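Local coordinates for protein 3-Hydroxyacyl-CoA dehydrogenase (Ralstonia eutropha H16, PDB 4PZC) that catalyses the NAD-dependent oxidation of (S)-3-hydroxyacyl-CoA compounds, including (S)-3-hydroxybutyryl-CoA, to the corresponding 3-oxoacyl-CoA, at residues I3-I8 with A82-I87; A23-N28 with S171-K176; V30-S35 with D78-T83; N111-S116 with A133-G138; M148-L153 with Y177-K182. One frame throughout, in Å; residues are numbered along the deposited sequence.

Contact 1: I3-I8 with A82-I87; sequences IRTVGI and ATDIVI
Gly-7 and Ile-8 run parallel to Val-86 and Ile-87, the short axes of strands 5-8 and 85-87 approaching to 4.3 Å at an angle of 33°. Backbone bonds run both ways: Gly-7 N gives its hydrogen to Ile-85 O, and Ile-87 N reaches Gly-7 O over 3.0 Å. At the start of the ladder a side chain takes over. Asp-84 CG stands beside its backbone N and anti to the carbonyl carbon (chi1 -52°), which turns the carboxylate toward segment 3-8 and places OD2 at two amides. Asp-84 OD2 receives Thr-5 N at 2.6 Å in a nearly straight bond (168°), met from above the carboxylate plane. The N-H of Arg-4 converges on the same oxygen, although its modelled length is doubtful. Asp-84 N binds Thr-5 O, so that one residue clasps both backbone polar groups of Thr-5, N and O. Strands 5-9 and 85-88 are neighbours in the 3-2-1-4-5-6 order of the Rossmann sheet, and the strand that holds Ile-8 runs on into the glycine-rich turn, where Thr-13 and Met-14 bind NAD. Ile-85 CG2 touches two methyls of segment 3-8, Ile-3 CG2 at 3.9 Å and Val-6 CG2 at 4.0 Å. Ile-87 CD1 reaches Val-6 CG1, also at 4.0 Å, and Ile-18 of helix 13-23 covers Ile-8 and Ile-87. On the other face Thr-83 CG2 lies 3.7 Å from Gly-7 N.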
# COMPACT_ATOMS: atom_id res chain seq x y z
N ILE A 3 17.76 24.87 20.25
CA ILE A 3 17.48 25.31 18.87
C ILE A 3 16.21 26.17 18.87
O ILE A 3 15.12 25.65 19.05
CB ILE A 3 17.23 24.13 17.90
CG1 ILE A 3 18.51 23.31 17.69
CG2 ILE A 3 16.73 24.63 16.55
CD1 ILE A 3 18.30 22.07 16.85
N ARG A 4 16.37 27.48 18.67
CA ARG A 4 15.21 28.36 18.45
C ARG A 4 15.24 29.09 17.09
O ARG A 4 14.25 29.73 16.70
CB ARG A 4 15.06 29.35 19.63
CG ARG A 4 14.13 28.84 20.75
CD ARG A 4 14.06 29.74 22.00
NE ARG A 4 14.46 31.14 21.77
CZ ARG A 4 13.69 32.11 21.27
NH1 ARG A 4 12.43 31.88 20.92
NH2 ARG A 4 14.19 33.33 21.12
N THR A 5 16.34 28.96 16.35
CA THR A 5 16.49 29.59 15.05
C THR A 5 17.00 28.62 13.97
O THR A 5 18.14 28.16 14.04
CB THR A 5 17.47 30.76 15.12
OG1 THR A 5 17.07 31.64 16.16
CG2 THR A 5 17.48 31.53 13.79
N VAL A 6 16.15 28.38 12.97
CA VAL A 6 16.39 27.40 11.89
C VAL A 6 16.67 28.04 10.53
O VAL A 6 15.80 28.68 9.92
CB VAL A 6 15.17 26.48 11.71
CG1 VAL A 6 15.25 25.68 10.41
CG2 VAL A 6 15.03 25.56 12.91
N GLY A 7 17.89 27.81 10.04
CA GLY A 7 18.24 28.13 8.65
C GLY A 7 17.46 27.28 7.66
O GLY A 7 17.19 26.10 7.90
N ILE A 8 17.06 27.90 6.54
CA ILE A 8 16.50 27.18 5.40
C ILE A 8 17.12 27.72 4.12
O ILE A 8 17.02 28.92 3.86
CB ILE A 8 14.98 27.37 5.29
CG1 ILE A 8 14.32 26.76 6.52
CG2 ILE A 8 14.45 26.71 4.02
CD1 ILE A 8 12.81 26.80 6.50
N ALA A 82 23.25 33.50 12.18
CA ALA A 82 22.26 33.71 13.26
C ALA A 82 21.45 32.44 13.61
O ALA A 82 20.48 32.53 14.36
CB ALA A 82 21.31 34.83 12.88
N THR A 83 21.85 31.28 13.09
CA THR A 83 20.98 30.11 13.07
C THR A 83 21.59 28.96 13.84
O THR A 83 22.80 28.80 13.86
CB THR A 83 20.75 29.65 11.62
OG1 THR A 83 22.00 29.38 10.99
CG2 THR A 83 20.04 30.74 10.83
N ASP A 84 20.72 28.15 14.46
CA ASP A 84 21.12 26.96 15.22
C ASP A 84 21.42 25.78 14.29
O ASP A 84 22.27 24.95 14.58
CB ASP A 84 20.03 26.55 16.23
CG ASP A 84 19.58 27.71 17.13
OD1 ASP A 84 20.41 28.55 17.52
OD2 ASP A 84 18.37 27.79 17.44
N ILE A 85 20.73 25.73 13.15
CA ILE A 85 20.80 24.61 12.21
C ILE A 85 20.27 25.04 10.83
O ILE A 85 19.37 25.89 10.74
CB ILE A 85 19.97 23.42 12.73
CG1 ILE A 85 19.71 22.40 11.61
CG2 ILE A 85 18.63 23.90 13.26
CD1 ILE A 85 19.15 21.08 12.10
N VAL A 86 20.80 24.43 9.77
CA VAL A 86 20.43 24.78 8.40
C VAL A 86 19.93 23.58 7.58
O VAL A 86 20.58 22.54 7.50
CB VAL A 86 21.62 25.43 7.67
CG1 VAL A 86 21.14 26.21 6.45
CG2 VAL A 86 22.38 26.34 8.62
N ILE A 87 18.77 23.76 6.95
CA ILE A 87 18.12 22.74 6.16
C ILE A 87 18.20 23.17 4.72
O ILE A 87 17.49 24.10 4.31
CB ILE A 87 16.62 22.59 6.51
CG1 ILE A 87 16.43 22.08 7.94
CG2 ILE A 87 15.93 21.66 5.52
CD1 ILE A 87 15.02 22.25 8.45

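Contact 2: A23-N28 with S171-K176; sequences AVVGLN and SKQLGK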
# COMPACT_ATOMS: atom_id res chain seq x y z
N ALA A 23 7.53 28.05 11.99
CA ALA A 23 7.00 29.36 12.39
C ALA A 23 5.77 29.25 13.28
O ALA A 23 5.72 29.86 14.35
CB ALA A 23 6.65 30.17 11.16
N VAL A 24 4.80 28.46 12.84
CA VAL A 24 3.57 28.27 13.61
C VAL A 24 3.83 27.65 14.98
O VAL A 24 3.04 27.81 15.91
CB VAL A 24 2.54 27.41 12.86
CG1 VAL A 24 2.27 27.99 11.47
CG2 VAL A 24 3.00 25.95 12.79
N VAL A 25 4.94 26.94 15.10
CA VAL A 25 5.39 26.42 16.38
C VAL A 25 6.14 27.51 17.15
O VAL A 25 6.68 27.26 18.24
CB VAL A 25 6.27 25.17 16.16
CG1 VAL A 25 6.80 24.64 17.48
CG2 VAL A 25 5.48 24.09 15.43
N GLY A 26 6.17 28.72 16.59
CA GLY A 26 6.89 29.84 17.18
C GLY A 26 8.40 29.72 17.05
O GLY A 26 9.13 30.06 17.98
N LEU A 27 8.88 29.26 15.90
CA LEU A 27 10.32 29.10 15.70
C LEU A 27 10.88 30.10 14.69
O LEU A 27 10.23 30.40 13.69
CB LEU A 27 10.66 27.68 15.28
CG LEU A 27 10.71 26.63 16.39
CD1 LEU A 27 11.13 25.29 15.79
CD2 LEU A 27 11.66 27.05 17.51
N ASN A 28 12.08 30.60 14.97
CA ASN A 28 12.69 31.66 14.17
C ASN A 28 13.33 31.07 12.94
O ASN A 28 14.15 30.17 13.06
CB ASN A 28 13.76 32.40 14.97
CG ASN A 28 13.27 32.81 16.34
OD1 ASN A 28 13.79 32.35 17.36
ND2 ASN A 28 12.22 33.64 16.37
N SER A 171 11.99 17.79 15.31
CA SER A 171 10.86 17.35 14.51
C SER A 171 9.63 17.15 15.35
O SER A 171 8.55 17.53 14.93
CB SER A 171 11.21 16.03 13.83
OG SER A 171 12.54 16.10 13.35
N LYS A 172 9.80 16.52 16.51
CA LYS A 172 8.68 16.32 17.42
C LYS A 172 8.10 17.68 17.70
O LYS A 172 6.88 17.84 17.63
CB LYS A 172 9.10 15.63 18.72
CG LYS A 172 9.28 14.12 18.63
CD LYS A 172 8.96 13.45 19.97
CE LYS A 172 9.22 11.95 19.97
NZ LYS A 172 10.67 11.69 19.78
N GLN A 173 8.96 18.68 17.95
CA GLN A 173 8.49 20.03 18.20
C GLN A 173 7.70 20.63 17.02
O GLN A 173 6.79 21.42 17.23
CB GLN A 173 9.63 20.97 18.59
CG GLN A 173 9.11 22.18 19.36
CD GLN A 173 10.12 23.31 19.52
OE1 GLN A 173 11.14 23.16 20.19
NE2 GLN A 173 9.82 24.46 18.93
N LEU A 174 8.03 20.25 15.80
CA LEU A 174 7.22 20.64 14.63
C LEU A 174 5.88 19.88 14.50
O LEU A 174 5.09 20.17 13.60
CB LEU A 174 8.03 20.47 13.34
CG LEU A 174 8.96 21.62 12.91
CD1 LEU A 174 10.24 21.70 13.72
CD2 LEU A 174 9.31 21.49 11.43
N GLY A 175 5.63 18.89 15.37
CA GLY A 175 4.42 18.06 15.29
C GLY A 175 4.44 17.00 14.21
O GLY A 175 3.41 16.41 13.91
N LYS A 176 5.61 16.75 13.61
CA LYS A 176 5.79 15.64 12.67
C LYS A 176 6.26 14.41 13.45
O LYS A 176 6.95 14.53 14.46
CB LYS A 176 6.88 15.93 11.62
CG LYS A 176 6.88 17.29 10.95
CD LYS A 176 5.56 17.53 10.25
CE LYS A 176 5.68 18.55 9.13
NZ LYS A 176 4.35 19.16 8.86
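Gln-173 and Leu-27 reach for each other from opposite directions, while Val-25 slants across the glutamine side chain. The glutamine is stretched out: its CG stands anti to the backbone N (chi1 -158°) and the chain stays extended beyond it, which carries the amide away from its own helix and onto the leucine. There Gln-173 NE2 rests among the branches of Leu-27, 3.5 Å from CG and about equally far from both methyls. This is van der Waals packing of an amide end against a hydrocarbon fork. Val-25 fills the near side of the same chain, its CG1 lying 3.4 Å from Gln-173 NE2. Both methyls of Val-25 also press on Gln-173 O, CG1 at 3.2 Å and CG2 at 3.5 Å, and Val-25 CG2 lies 3.9 Å from Leu-174 CA. Leu-174 adds a looser apolar touch, since its CD1 comes no closer than 4.2 Å to CD1 of Leu-27. The same leucine leans on Ala-21 and Cys-22, and therefore packs on the flank of helix 13-23 as well as on the turn that follows it. The principle illustrated is how two helix ends can dock through the turns that finish them. Each closes in a Schellman motif with a glycine of positive phi: Gly-26 N returns to Ala-23 O, and Gly-175 N returns to Lys-172 O at 2.8 Å. The contact thus joins the end of helix 13-23 of the Rossmann fold to that of helix 161-173.

Contact 3: V30-S35 with D78-T83; sequences VMVDIS and DDLKAT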
# COMPACT_ATOMS: atom_id res chain seq x y z
N VAL A 30 15.39 31.75 9.35
CA VAL A 30 16.13 32.49 8.32
C VAL A 30 15.98 31.74 6.99
O VAL A 30 16.56 30.66 6.82
CB VAL A 30 17.63 32.64 8.71
CG1 VAL A 30 18.43 33.30 7.60
CG2 VAL A 30 17.78 33.42 10.00
N MET A 31 15.21 32.29 6.04
CA MET A 31 14.92 31.57 4.79
C MET A 31 15.57 32.22 3.58
O MET A 31 15.06 33.21 3.06
CB MET A 31 13.41 31.46 4.56
CG MET A 31 13.04 30.40 3.53
SD MET A 31 11.75 30.88 2.36
CE MET A 31 10.33 31.04 3.43
N VAL A 32 16.67 31.63 3.11
CA VAL A 32 17.47 32.22 2.04
C VAL A 32 17.03 31.69 0.67
O VAL A 32 16.39 30.66 0.59
CB VAL A 32 18.97 31.95 2.28
CG1 VAL A 32 19.83 32.82 1.37
CG2 VAL A 32 19.35 32.20 3.73
N ASP A 33 17.33 32.42 -0.40
CA ASP A 33 17.12 31.96 -1.79
C ASP A 33 17.72 33.01 -2.73
O ASP A 33 17.91 34.16 -2.32
CB ASP A 33 15.63 31.71 -2.11
CG ASP A 33 15.41 30.80 -3.33
OD1 ASP A 33 16.14 30.91 -4.33
OD2 ASP A 33 14.48 29.97 -3.32
N ILE A 34 18.04 32.64 -3.97
CA ILE A 34 18.89 33.47 -4.84
C ILE A 34 18.34 34.84 -5.27
O ILE A 34 19.13 35.74 -5.50
CB ILE A 34 19.41 32.71 -6.09
CG1 ILE A 34 18.24 32.11 -6.91
CG2 ILE A 34 20.46 31.67 -5.69
CD1 ILE A 34 18.66 31.55 -8.25
N SER A 35 17.02 35.02 -5.39
CA SER A 35 16.46 36.37 -5.67
C SER A 35 15.55 36.89 -4.53
O SER A 35 15.20 36.15 -3.61
CB SER A 35 15.72 36.41 -7.03
OG SER A 35 14.60 35.54 -7.09
N ASP A 78 25.15 34.76 4.71
CA ASP A 78 25.74 35.07 6.01
C ASP A 78 24.69 35.12 7.13
O ASP A 78 25.03 34.95 8.30
CB ASP A 78 26.54 36.38 5.95
CG ASP A 78 27.93 36.20 5.34
OD1 ASP A 78 28.85 35.81 6.10
OD2 ASP A 78 28.11 36.45 4.11
N ASP A 79 23.41 35.31 6.78
CA ASP A 79 22.34 35.35 7.79
C ASP A 79 22.21 34.01 8.52
O ASP A 79 21.66 33.92 9.62
CB ASP A 79 21.01 35.80 7.15
CG ASP A 79 21.04 37.28 6.70
OD1 ASP A 79 22.12 37.90 6.77
OD2 ASP A 79 20.01 37.83 6.27
N LEU A 80 22.77 32.98 7.91
CA LEU A 80 22.82 31.64 8.50
C LEU A 80 23.81 31.51 9.66
O LEU A 80 23.88 30.44 10.28
CB LEU A 80 23.13 30.62 7.39
CG LEU A 80 22.15 30.67 6.20
CD1 LEU A 80 22.48 29.64 5.13
CD2 LEU A 80 20.71 30.51 6.68
N LYS A 81 24.58 32.56 9.95
CA LYS A 81 25.33 32.62 11.20
C LYS A 81 24.37 32.80 12.39
O LYS A 81 24.62 32.29 13.48
CB LYS A 81 26.37 33.75 11.19
CG LYS A 81 27.58 33.55 10.28
CD LYS A 81 28.68 34.59 10.57
CE LYS A 81 29.69 34.73 9.43
NZ LYS A 81 30.83 33.79 9.60
N ALA A 82 23.25 33.50 12.18
CA ALA A 82 22.26 33.71 13.26
C ALA A 82 21.45 32.44 13.61
O ALA A 82 20.48 32.53 14.36
CB ALA A 82 21.31 34.83 12.88
N THR A 83 21.85 31.28 13.09
CA THR A 83 20.98 30.11 13.07
C THR A 83 21.59 28.96 13.84
O THR A 83 22.80 28.80 13.86
CB THR A 83 20.75 29.65 11.62
OG1 THR A 83 22.00 29.38 10.99
CG2 THR A 83 20.04 30.74 10.83
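Val-30 meets Asp-79 through the aspartate's CB; the carboxylate of Asp-79, which lies nearest the valines, does not do the touching and offers them neither face nor edge. CG1 of Val-30 lies 3.6 Å from Asp-79 CB, the two side chains crossing at about a right angle, while OD2 of the aspartate is hydrogen-bonded to the hydroxyl of Ser-74. The rest is a meeting of methyl groups. Val-30 works as a fork: CG1 also touches CD2 of Leu-80 at 3.7 Å, and CG2 meets the methyl CG2 of Thr-83 at 3.6 Å, again nearly at right angles. Two residues along the strand, Val-32 points the same way, and its CG2 faces Leu-80 CD2 tip to tip at 3.7 Å. One leucine methyl is therefore shared by both valines. In Leu-80, with CD1 anti to CA (chi2 180°), the other branch, CD2, is turned aside from the 3-10 turn 79-81 onto the valines of strand 28-32. The leucine further contacts Val-9 and Val-108, so the short turn closes over one face of the sheet beside strands 28-32 and 5-9. Beyond the valines the chain passes into the cofactor site. There Ile-34 N meets the anti lone pair of Asp-33 OD1 at 2.6 Å, and OD2 of this NAD-binding aspartate accepts Ala-11 N from the glycine-rich turn. An acidic residue at the end of the second strand is the hallmark of NAD-binding Rossmann folds, where it commonly receives the adenosine ribose hydroxyls.

Contact 4: N111-S116 with A133-G138; sequences NVIIAS and ADRFIG
In the beta-alpha-beta unit formed by strand 113-117, helix 123-127 and strand 136-141, Ile-114, Ala-115 and Ser-116 lie in parallel register with Phe-136, Ile-137 and Gly-138. The bonds alternate regularly: Ile-114 N binds Arg-135 O at 3.0 Å, Ile-137 N binds Ile-114 O, and Ser-116 N binds Ile-137 O at 3.1 Å. Phe-136 carries one face of the pair. With CG anti to the backbone N (chi1 -173°), its ring lies forward along the neighbouring strand, from Ile-114 to Ser-116: Phe-136 CD1 is 3.8 Å from Ile-114 CG2 and Phe-136 CZ 3.6 Å from Ser-116 CB. Ile-123, Leu-126 and Ala-127 of the connecting helix pack on this ring. The other face holds a smaller touch, Ala-115 CB against Ile-137 CG2 at 3.6 Å, with Val-167 of helix 161-173 lying on the isoleucine. At the start of the pair, before the strands, Arg-135 bends at chi2 and chi3 to fold its chain beside segment 111-116. Asn-111 ND2 stands over one face of the Arg-135 guanidinium, 4.1 Å above its plane and offset toward the rim, the amide and guanidinium planes being 32° apart. Ile-113 CG1 comes instead at the edge, 3.6 Å from Arg-135 NH1. The only salt bridge of this guanidinium within the two segments, to Asp-134, is long. Toward the C-terminal ends of the strands the hydroxyl of Ser-116 binds Glu-88 OE1, next to Lys-97, a predicted NAD ligand. Ser-116 is thus near the cofactor site, which lies at the C-terminal ends of the parallel strands, as in Rossmann folds.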
# COMPACT_ATOMS: atom_id res chain seq x y z
N ASN A 111 29.73 23.76 15.57
CA ASN A 111 28.67 23.03 16.27
C ASN A 111 27.26 23.34 15.77
O ASN A 111 26.28 22.99 16.44
CB ASN A 111 28.77 23.24 17.79
CG ASN A 111 29.52 22.10 18.48
OD1 ASN A 111 30.75 22.08 18.49
ND2 ASN A 111 28.77 21.14 19.04
N VAL A 112 27.15 23.96 14.61
CA VAL A 112 25.85 24.16 13.96
C VAL A 112 25.60 23.00 12.97
O VAL A 112 26.46 22.65 12.17
CB VAL A 112 25.76 25.57 13.29
CG1 VAL A 112 24.69 25.62 12.20
CG2 VAL A 112 25.51 26.65 14.35
N ILE A 113 24.41 22.41 13.05
CA ILE A 113 24.02 21.24 12.26
C ILE A 113 23.53 21.62 10.88
O ILE A 113 22.72 22.52 10.74
CB ILE A 113 22.86 20.48 12.95
CG1 ILE A 113 23.32 19.89 14.29
CG2 ILE A 113 22.27 19.40 12.03
CD1 ILE A 113 22.19 19.48 15.20
N ILE A 114 24.01 20.90 9.88
CA ILE A 114 23.55 21.03 8.51
C ILE A 114 22.77 19.77 8.14
O ILE A 114 23.31 18.66 8.13
CB ILE A 114 24.74 21.18 7.55
CG1 ILE A 114 25.60 22.41 7.93
CG2 ILE A 114 24.25 21.26 6.11
CD1 ILE A 114 26.99 22.46 7.29
N ALA A 115 21.49 19.95 7.84
CA ALA A 115 20.64 18.87 7.36
C ALA A 115 20.33 19.14 5.91
O ALA A 115 20.29 20.29 5.50
CB ALA A 115 19.35 18.82 8.16
N SER A 116 20.13 18.08 5.13
CA SER A 116 19.66 18.21 3.74
C SER A 116 18.42 17.38 3.46
O SER A 116 18.41 16.19 3.71
CB SER A 116 20.74 17.81 2.75
OG SER A 116 20.32 18.13 1.44
N ALA A 133 31.08 16.12 9.30
CA ALA A 133 30.06 15.14 8.93
C ALA A 133 29.13 14.79 10.09
O ALA A 133 27.92 14.74 9.91
CB ALA A 133 30.73 13.89 8.40
N ASP A 134 29.68 14.58 11.29
CA ASP A 134 28.86 14.18 12.44
C ASP A 134 27.75 15.17 12.75
O ASP A 134 26.75 14.83 13.41
CB ASP A 134 29.73 13.97 13.68
CG ASP A 134 30.09 15.27 14.38
OD1 ASP A 134 30.98 15.96 13.84
OD2 ASP A 134 29.50 15.58 15.46
N ARG A 135 27.91 16.39 12.28
CA ARG A 135 26.87 17.41 12.41
C ARG A 135 25.96 17.45 11.17
O ARG A 135 25.14 18.34 11.05
CB ARG A 135 27.51 18.78 12.66
CG ARG A 135 28.22 18.90 14.00
CD ARG A 135 27.22 19.24 15.09
NE ARG A 135 27.36 18.38 16.27
CZ ARG A 135 26.42 18.19 17.19
NH1 ARG A 135 25.24 18.80 17.10
NH2 ARG A 135 26.67 17.37 18.20
N PHE A 136 26.09 16.47 10.28
CA PHE A 136 25.26 16.42 9.09
C PHE A 136 24.25 15.29 9.19
O PHE A 136 24.60 14.17 9.55
CB PHE A 136 26.09 16.22 7.83
CG PHE A 136 25.29 16.32 6.57
CD1 PHE A 136 25.06 17.54 5.99
CD2 PHE A 136 24.72 15.20 6.00
CE1 PHE A 136 24.30 17.63 4.84
CE2 PHE A 136 23.95 15.28 4.86
CZ PHE A 136 23.74 16.50 4.28
N ILE A 137 23.00 15.59 8.83
CA ILE A 137 21.94 14.60 8.90
C ILE A 137 21.01 14.81 7.70
O ILE A 137 21.04 15.86 7.08
CB ILE A 137 21.15 14.76 10.20
CG1 ILE A 137 20.42 13.46 10.54
CG2 ILE A 137 20.16 15.91 10.10
CD1 ILE A 137 19.61 13.52 11.82
N GLY A 138 20.23 13.79 7.34
CA GLY A 138 19.28 13.88 6.22
C GLY A 138 17.85 13.96 6.72
O GLY A 138 17.52 13.38 7.75

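Contact 5: M148-L153 with Y177-K182; sequences MALVEL and YPITVK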
# COMPACT_ATOMS: atom_id res chain seq x y z
N MET A 148 1.21 17.20 6.38
CA MET A 148 1.86 15.88 6.51
C MET A 148 2.66 15.80 7.81
O MET A 148 3.59 16.56 8.02
CB MET A 148 2.81 15.61 5.34
CG MET A 148 2.11 15.58 3.99
SD MET A 148 0.78 14.37 3.94
CE MET A 148 1.68 12.94 3.34
N ALA A 149 2.31 14.84 8.66
CA ALA A 149 2.86 14.80 9.99
C ALA A 149 4.00 13.80 10.11
O ALA A 149 4.04 13.05 11.08
CB ALA A 149 1.77 14.47 11.01
N LEU A 150 4.93 13.80 9.16
CA LEU A 150 6.13 12.97 9.32
C LEU A 150 7.34 13.33 8.46
O LEU A 150 7.24 13.99 7.41
CB LEU A 150 5.81 11.49 9.09
CG LEU A 150 5.64 10.95 7.66
CD1 LEU A 150 5.14 12.01 6.66
CD2 LEU A 150 6.93 10.26 7.20
N VAL A 151 8.48 12.87 8.95
CA VAL A 151 9.75 13.07 8.30
C VAL A 151 10.60 11.82 8.47
O VAL A 151 10.58 11.16 9.54
CB VAL A 151 10.53 14.20 8.95
CG1 VAL A 151 11.64 14.68 8.03
CG2 VAL A 151 9.60 15.34 9.31
N GLU A 152 11.35 11.51 7.42
CA GLU A 152 12.33 10.47 7.54
C GLU A 152 13.58 11.18 7.98
O GLU A 152 13.98 12.17 7.39
CB GLU A 152 12.53 9.73 6.22
CG GLU A 152 11.25 9.13 5.66
CD GLU A 152 11.48 8.23 4.45
OE1 GLU A 152 11.87 8.71 3.36
OE2 GLU A 152 11.22 7.02 4.60
N LEU A 153 14.18 10.67 9.06
CA LEU A 153 15.43 11.20 9.59
C LEU A 153 16.44 10.20 9.17
O LEU A 153 16.35 9.04 9.53
CB LEU A 153 15.39 11.26 11.11
CG LEU A 153 14.29 12.14 11.71
CD1 LEU A 153 14.36 12.08 13.24
CD2 LEU A 153 14.41 13.58 11.21
N TYR A 177 5.93 13.22 12.94
CA TYR A 177 6.56 12.01 13.45
C TYR A 177 7.91 11.73 12.77
O TYR A 177 7.98 11.57 11.56
CB TYR A 177 5.64 10.79 13.36
CG TYR A 177 5.56 10.14 14.72
CD1 TYR A 177 6.70 9.58 15.29
CD2 TYR A 177 4.38 10.17 15.46
CE1 TYR A 177 6.66 9.03 16.56
CE2 TYR A 177 4.33 9.62 16.73
CZ TYR A 177 5.47 9.05 17.28
OH TYR A 177 5.43 8.50 18.54
N PRO A 178 8.99 11.69 13.57
CA PRO A 178 10.28 11.31 13.05
C PRO A 178 10.33 9.84 12.70
O PRO A 178 9.69 9.04 13.37
CB PRO A 178 11.20 11.51 14.25
CG PRO A 178 10.31 11.23 15.41
CD PRO A 178 9.05 11.94 15.01
N ILE A 179 11.10 9.51 11.69
CA ILE A 179 11.34 8.13 11.32
C ILE A 179 12.83 7.98 11.08
O ILE A 179 13.35 8.49 10.08
CB ILE A 179 10.58 7.77 10.04
CG1 ILE A 179 9.07 7.85 10.27
CG2 ILE A 179 10.98 6.39 9.54
CD1 ILE A 179 8.56 6.88 11.30
N THR A 180 13.52 7.30 11.98
CA THR A 180 14.97 7.16 11.86
C THR A 180 15.33 5.98 10.96
O THR A 180 14.71 4.91 11.01
CB THR A 180 15.62 7.08 13.24
OG1 THR A 180 15.39 8.34 13.89
CG2 THR A 180 17.11 6.86 13.15
N VAL A 181 16.32 6.22 10.10
CA VAL A 181 16.59 5.36 8.98
C VAL A 181 18.07 5.43 8.72
O VAL A 181 18.60 6.51 8.58
CB VAL A 181 15.89 5.89 7.72
CG1 VAL A 181 16.27 5.09 6.48
CG2 VAL A 181 14.39 5.89 7.90
N LYS A 182 18.74 4.28 8.68
CA LYS A 182 20.10 4.28 8.21
C LYS A 182 20.04 4.60 6.73
O LYS A 182 19.31 3.98 6.01
CB LYS A 182 20.77 2.92 8.40
CG LYS A 182 20.90 2.47 9.84
CD LYS A 182 21.91 1.33 9.89
CE LYS A 182 22.13 0.80 11.31
NZ LYS A 182 21.10 -0.18 11.79
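Tyr-177 opens the parallel pairing with Ala-149 and Leu-150, in a beta-alpha-beta unit whose two strands, joined by helix 161-173, extend the Rossmann sheet beyond an antiparallel neighbour; the strand axes lie 22° apart. Tyr-177 N meets Ala-149 O almost straight, at 2.7 Å, from above the carbonyl plane, and Tyr-177 O receives Val-151 N at 3.0 Å. Its side chain leads away from the partner strand and packs on Glu-216 of the second subunit. Pro-178, with no N-H to give, contributes its ring: Leu-153 CG stands beside its own backbone N, and chi2 of 179° extends CD1 to 3.4 Å from Pro-178 CB, the two side chains side by side and pointing the same way. Val-167 and Ser-171 of the helix cover the leucine. Ile-179 bonds with both backbone groups, weakly from N to Val-151 O, while Leu-153 N meets Ile-179 O in a nearly straight bond (166°). On its face of the sheet stands Glu-152, whose OE2 accepts Val-188 N and Val-189 N. That carboxylate lies beside His-140, predicted to matter for catalysis, consistent with the His-Glu pair of this family. Thr-180 turns its backbone N outward to Glu-213 of the second subunit, so this edge strand also serves the dimer, while Thr-180 OG1 lies 3.9 Å from Leu-153 CD1. Val-181 completes the ladder with a weak, bent bond, its N 2.9 Å from Leu-153 O.

Contacts 1, 4 and 5 are parallel pairings within one sheet, built on backbone bonds; contact 3 packs a loop on strand 28-32 of the sheet, and contact 2 joins two helix ends beside it. Contacts 1 and 4 adjoin through strands 85-88 and 113-117, and contact 3 shares Ala-82 and Thr-83 with contact 1. Contacts 3, 4 and 5 are largely buried, whereas contacts 1 and 2 are partly so, contact 2 combining an amide with apolar side chains. The same helix, 161-173, ends in contact 2 and connects the strands of contact 5. Polar residues gather where strands end near the cofactor in contacts 3 and 4, and contact 5 alone touches the second subunit.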